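Local coordinates for protein BIFUNCTIONAL PROTEIN Proline utilization A (PutA) (Corynebacterium freiburgense, PDB 5UX5) that probably oxidises proline to glutamate in two steps, pairing an FAD-dependent proline dehydrogenase with an NAD-dependent aldehyde dehydrogenase in a single chain, at residues 753-766 with 793-805. Residues are numbered along the deposited sequence; the frame is centred on the assembly and turned at random.
Sequences VGYGHELSTTMNGL and KLNDEGTLWSPGI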
loop_
_atom_site.group_PDB
_atom_site.type_symbol
_atom_site.label_atom_id
_atom_site.label_comp_id
_atom_site.label_asym_id
_atom_site.label_seq_id
_atom_site.Cartn_x
_atom_site.Cartn_y
_atom_site.Cartn_z
ATOM N N VAL A 753 5.666 -10.582 -16.277
ATOM C CA VAL A 753 4.433 -11.347 -16.393
ATOM C C VAL A 753 4.757 -12.822 -16.204
ATOM O O VAL A 753 5.692 -13.345 -16.816
ATOM C CB VAL A 753 3.761 -11.098 -17.758
ATOM C CG1 VAL A 753 2.465 -11.862 -17.864
ATOM C CG2 VAL A 753 3.513 -9.624 -17.971
ATOM N N GLY A 754 3.975 -13.493 -15.368
ATOM C CA GLY A 754 4.164 -14.904 -15.084
ATOM C C GLY A 754 3.138 -15.372 -14.071
ATOM O O GLY A 754 2.301 -14.596 -13.600
ATOM N N TYR A 755 3.216 -16.661 -13.736
ATOM C CA TYR A 755 2.284 -17.247 -12.779
ATOM C C TYR A 755 2.524 -16.693 -11.379
ATOM O O TYR A 755 3.635 -16.288 -11.027
ATOM C CB TYR A 755 2.404 -18.777 -12.760
ATOM C CG TYR A 755 1.936 -19.410 -14.039
ATOM C CD1 TYR A 755 0.588 -19.431 -14.373
ATOM C CD2 TYR A 755 2.853 -19.932 -14.954
ATOM C CE1 TYR A 755 0.159 -19.977 -15.572
ATOM C CE2 TYR A 755 2.434 -20.473 -16.141
ATOM C CZ TYR A 755 1.090 -20.490 -16.450
ATOM O OH TYR A 755 0.678 -21.040 -17.637
ATOM N N GLY A 756 1.461 -16.687 -10.569
ATOM C CA GLY A 756 1.581 -16.145 -9.225
ATOM C C GLY A 756 2.515 -16.934 -8.329
ATOM O O GLY A 756 3.076 -16.369 -7.389
ATOM N N HIS A 757 2.731 -18.214 -8.626
ATOM C CA HIS A 757 3.557 -19.067 -7.783
ATOM C C HIS A 757 5.048 -18.950 -8.107
ATOM O O HIS A 757 5.856 -19.688 -7.532
ATOM C CB HIS A 757 3.113 -20.526 -7.912
ATOM C CG HIS A 757 3.349 -21.106 -9.271
ATOM N ND1 HIS A 757 2.339 -21.287 -10.194
ATOM C CD2 HIS A 757 4.491 -21.499 -9.886
ATOM C CE1 HIS A 757 2.838 -21.798 -11.305
ATOM N NE2 HIS A 757 4.144 -21.929 -11.145
ATOM N N GLU A 758 5.423 -18.040 -9.003
ATOM C CA GLU A 758 6.816 -17.775 -9.343
ATOM C C GLU A 758 7.256 -16.483 -8.662
ATOM O O GLU A 758 6.785 -15.403 -9.023
ATOM C CB GLU A 758 6.994 -17.673 -10.860
ATOM C CG GLU A 758 7.069 -19.012 -11.598
ATOM C CD GLU A 758 8.229 -19.905 -11.131
ATOM O OE1 GLU A 758 9.223 -19.388 -10.571
ATOM O OE2 GLU A 758 8.144 -21.139 -11.322
ATOM N N LEU A 759 8.198 -16.591 -7.723
ATOM C CA LEU A 759 8.613 -15.443 -6.912
ATOM C C LEU A 759 8.971 -14.212 -7.736
ATOM O O LEU A 759 8.762 -13.082 -7.275
ATOM C CB LEU A 759 9.806 -15.822 -6.042
ATOM C CG LEU A 759 9.504 -16.808 -4.923
ATOM C CD1 LEU A 759 10.808 -17.360 -4.330
ATOM C CD2 LEU A 759 8.693 -16.066 -3.870
ATOM N N SER A 760 9.488 -14.401 -8.950
ATOM C CA SER A 760 9.940 -13.273 -9.754
ATOM C C SER A 760 8.806 -12.522 -10.415
ATOM O O SER A 760 9.027 -11.384 -10.839
ATOM C CB SER A 760 10.915 -13.733 -10.838
ATOM O OG SER A 760 10.364 -14.770 -11.618
ATOM N N THR A 761 7.623 -13.147 -10.531
ATOM C CA THR A 761 6.432 -12.498 -11.079
ATOM C C THR A 761 6.093 -11.218 -10.324
ATOM O O THR A 761 5.947 -11.221 -9.091
ATOM C CB THR A 761 5.213 -13.439 -11.016
ATOM O OG1 THR A 761 5.445 -14.628 -11.772
ATOM C CG2 THR A 761 4.010 -12.765 -11.589
ATOM N N THR A 762 5.919 -10.133 -11.080
ATOM C CA THR A 762 5.403 -8.888 -10.545
ATOM C C THR A 762 4.061 -8.494 -11.151
ATOM O O THR A 762 3.452 -7.529 -10.672
ATOM C CB THR A 762 6.432 -7.749 -10.735
ATOM O OG1 THR A 762 6.984 -7.785 -12.056
ATOM C CG2 THR A 762 7.571 -7.928 -9.763
ATOM N N MET A 763 3.600 -9.177 -12.207
ATOM C CA MET A 763 2.197 -9.137 -12.636
ATOM C C MET A 763 1.774 -10.551 -12.995
ATOM O O MET A 763 2.302 -11.131 -13.948
ATOM C CB MET A 763 1.926 -8.212 -13.821
ATOM C CG MET A 763 0.426 -8.137 -14.069
ATOM S SD MET A 763 -0.099 -7.702 -15.705
ATOM C CE MET A 763 0.439 -6.043 -15.758
ATOM N N ASN A 764 0.831 -11.103 -12.226
ATOM C CA ASN A 764 0.413 -12.488 -12.372
ATOM C C ASN A 764 -0.483 -12.681 -13.601
ATOM O O ASN A 764 -0.776 -11.748 -14.364
ATOM C CB ASN A 764 -0.263 -12.962 -11.085
ATOM C CG ASN A 764 -1.195 -11.911 -10.477
ATOM O OD1 ASN A 764 -0.770 -11.009 -9.723
ATOM N ND2 ASN A 764 -2.473 -12.033 -10.792
ATOM N N GLY A 765 -0.924 -13.933 -13.792
ATOM C CA GLY A 765 -1.788 -14.279 -14.897
ATOM C C GLY A 765 -3.255 -14.102 -14.552
ATOM O O GLY A 765 -3.625 -13.670 -13.461
ATOM N N LEU A 766 -4.107 -14.431 -15.514
ATOM C CA LEU A 766 -5.538 -14.320 -15.308
ATOM C C LEU A 766 -6.091 -15.616 -14.735
ATOM O O LEU A 766 -5.449 -16.669 -14.773
ATOM C CB LEU A 766 -6.266 -13.973 -16.601
ATOM C CG LEU A 766 -5.802 -12.767 -17.414
ATOM C CD1 LEU A 766 -6.536 -12.837 -18.746
ATOM C CD2 LEU A 766 -6.006 -11.394 -16.695
ATOM N N LYS A 793 -0.390 -12.022 -25.932
ATOM C CA LYS A 793 -0.733 -13.323 -25.368
ATOM C C LYS A 793 0.562 -14.118 -25.207
ATOM O O LYS A 793 1.330 -14.247 -26.161
ATOM C CB LYS A 793 -1.744 -14.057 -26.254
ATOM C CG LYS A 793 -2.405 -15.250 -25.549
ATOM C CD LYS A 793 -2.465 -16.516 -26.372
ATOM C CE LYS A 793 -3.690 -16.584 -27.212
ATOM N NZ LYS A 793 -3.881 -17.984 -27.689
ATOM N N LEU A 794 0.854 -14.591 -23.997
ATOM C CA LEU A 794 2.178 -15.131 -23.706
ATOM C C LEU A 794 2.218 -16.642 -23.507
ATOM O O LEU A 794 3.312 -17.188 -23.337
ATOM C CB LEU A 794 2.775 -14.455 -22.455
ATOM C CG LEU A 794 2.872 -12.927 -22.444
ATOM C CD1 LEU A 794 3.486 -12.455 -21.166
ATOM C CD2 LEU A 794 3.681 -12.422 -23.621
ATOM N N ASN A 795 1.080 -17.331 -23.496
ATOM C CA ASN A 795 1.086 -18.786 -23.396
ATOM C C ASN A 795 -0.128 -19.313 -24.145
ATOM O O ASN A 795 -1.044 -18.558 -24.469
ATOM C CB ASN A 795 1.135 -19.291 -21.940
ATOM C CG ASN A 795 -0.111 -18.957 -21.123
ATOM O OD1 ASN A 795 -0.962 -18.141 -21.500
ATOM N ND2 ASN A 795 -0.201 -19.586 -19.966
ATOM N N ASP A 796 -0.107 -20.610 -24.472
ATOM C CA ASP A 796 -1.187 -21.151 -25.292
ATOM C C ASP A 796 -2.540 -20.996 -24.609
ATOM O O ASP A 796 -3.514 -20.566 -25.243
ATOM C CB ASP A 796 -0.939 -22.626 -25.642
ATOM C CG ASP A 796 0.206 -22.827 -26.650
ATOM O OD1 ASP A 796 0.443 -21.932 -27.494
ATOM O OD2 ASP A 796 0.820 -23.920 -26.649
ATOM N N GLU A 797 -2.619 -21.307 -23.309
ATOM C CA GLU A 797 -3.911 -21.291 -22.625
ATOM C C GLU A 797 -4.592 -19.933 -22.671
ATOM O O GLU A 797 -5.825 -19.878 -22.600
ATOM C CB GLU A 797 -3.759 -21.725 -21.166
ATOM N N GLY A 798 -3.835 -18.850 -22.849
ATOM C CA GLY A 798 -4.421 -17.520 -22.856
ATOM C C GLY A 798 -4.602 -16.889 -21.483
ATOM O O GLY A 798 -5.375 -15.939 -21.344
ATOM N N THR A 799 -3.933 -17.405 -20.457
ATOM C CA THR A 799 -4.049 -16.834 -19.130
ATOM C C THR A 799 -2.965 -15.810 -18.827
ATOM O O THR A 799 -3.183 -14.930 -17.987
ATOM C CB THR A 799 -4.007 -17.943 -18.073
ATOM O OG1 THR A 799 -2.750 -18.633 -18.137
ATOM C CG2 THR A 799 -5.162 -18.933 -18.290
ATOM N N LEU A 800 -1.815 -15.900 -19.479
ATOM C CA LEU A 800 -0.721 -14.963 -19.282
ATOM C C LEU A 800 -0.774 -13.929 -20.401
ATOM O O LEU A 800 -0.510 -14.261 -21.560
ATOM C CB LEU A 800 0.613 -15.702 -19.289
ATOM C CG LEU A 800 0.865 -16.500 -18.019
ATOM C CD1 LEU A 800 2.122 -17.376 -18.130
ATOM C CD2 LEU A 800 0.952 -15.538 -16.850
ATOM N N TRP A 801 -1.126 -12.687 -20.053
ATOM C CA TRP A 801 -1.193 -11.559 -20.979
ATOM C C TRP A 801 -0.315 -10.426 -20.468
ATOM O O TRP A 801 -0.415 -10.039 -19.295
ATOM C CB TRP A 801 -2.625 -11.038 -21.155
ATOM C CG TRP A 801 -3.443 -11.864 -22.051
ATOM C CD1 TRP A 801 -4.045 -13.048 -21.747
ATOM C CD2 TRP A 801 -3.761 -11.589 -23.428
ATOM N NE1 TRP A 801 -4.718 -13.532 -22.852
ATOM C CE2 TRP A 801 -4.554 -12.657 -23.896
ATOM C CE3 TRP A 801 -3.452 -10.545 -24.310
ATOM C CZ2 TRP A 801 -5.044 -12.707 -25.193
ATOM C CZ3 TRP A 801 -3.936 -10.607 -25.611
ATOM C CH2 TRP A 801 -4.724 -11.673 -26.031
ATOM N N SER A 802 0.517 -9.876 -21.351
ATOM C CA SER A 802 1.302 -8.708 -20.990
ATOM C C SER A 802 0.372 -7.490 -20.920
ATOM O O SER A 802 -0.694 -7.486 -21.530
ATOM C CB SER A 802 2.450 -8.499 -22.001
ATOM O OG SER A 802 2.190 -7.512 -22.998
ATOM N N PRO A 803 0.729 -6.464 -20.146
ATOM C CA PRO A 803 -0.182 -5.322 -19.981
ATOM C C PRO A 803 -0.195 -4.447 -21.215
ATOM O O PRO A 803 0.761 -4.425 -21.993
ATOM C CB PRO A 803 0.415 -4.556 -18.800
ATOM C CG PRO A 803 1.901 -4.917 -18.832
ATOM C CD PRO A 803 1.991 -6.307 -19.386
ATOM N N GLY A 804 -1.272 -3.662 -21.354
ATOM C CA GLY A 804 -1.384 -2.718 -22.444
ATOM C C GLY A 804 -1.859 -1.357 -21.969
ATOM O O GLY A 804 -2.405 -1.223 -20.892
ATOM N N ILE A 805 -1.634 -0.340 -22.794
ATOM C CA ILE A 805 -2.064 1.026 -22.492
ATOM C C ILE A 805 -2.652 1.648 -23.768
ATOM O O ILE A 805 -1.938 1.817 -24.767
ATOM C CB ILE A 805 -0.908 1.884 -21.950
ATOM C CG1 ILE A 805 -0.350 1.284 -20.666
ATOM C CG2 ILE A 805 -1.315 3.339 -21.773
ATOM C CD1 ILE A 805 0.868 1.978 -20.198
#
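With CG of Leu-800 anti to its own carbonyl carbon (chi1 -74°) and chi2 extended, the two methyls of that leucine are carried to Gly-754, Tyr-755 and Gly-765, although its CB starts out away from them. The contact joins two irregular loops of the aldehyde dehydrogenase fold: 753-766, which follows helix 740-750 and makes two consecutive type I turns, and 793-805, which runs into strand 804-807. Evidence for a CH-pi contact is that Leu-800 CD1 stands 3.9 Å from the centroid of the Tyr-755 ring, over one face and 22° off the normal. CD2, the other branch, lies against backbone, 3.6 Å from Gly-765 CA. Val-753 divides its methyls: CG1, anti to the backbone N, meets Leu-794 CD1 at 3.5 Å, whereas CG2 packs on Ser-802 and Pro-803. Met-763, its chain bent at the thioether, sets its terminal methyl on the proline ring, and Phe-718 of helix 706-718 touches both residues.

Asn-795 organises the turn facing Tyr-755. Its OD1 receives Leu-800 N from above the carbonyl plane, and weak bonds from the backbone N of Gly-798 and of Thr-799. From the nitrogen of the same amide, ND2 donates to Thr-799 OG1 at 3.3 Å, nearly straight (170°) and in the amide plane. ND2 also approaches Tyr-755 OH at 2.9 Å, but the bent geometry makes that bond weak.

Leu-766 CD1 reaches Trp-801 CD1 at 3.9 Å, with Leu-774 of helix 772-779 touching the leucine; the Leu-766 side chain lies about 10 Å from the bound NAD. The backbone link beside it is the straight bond from Leu-766 N to Thr-799 O, 2.7 Å long.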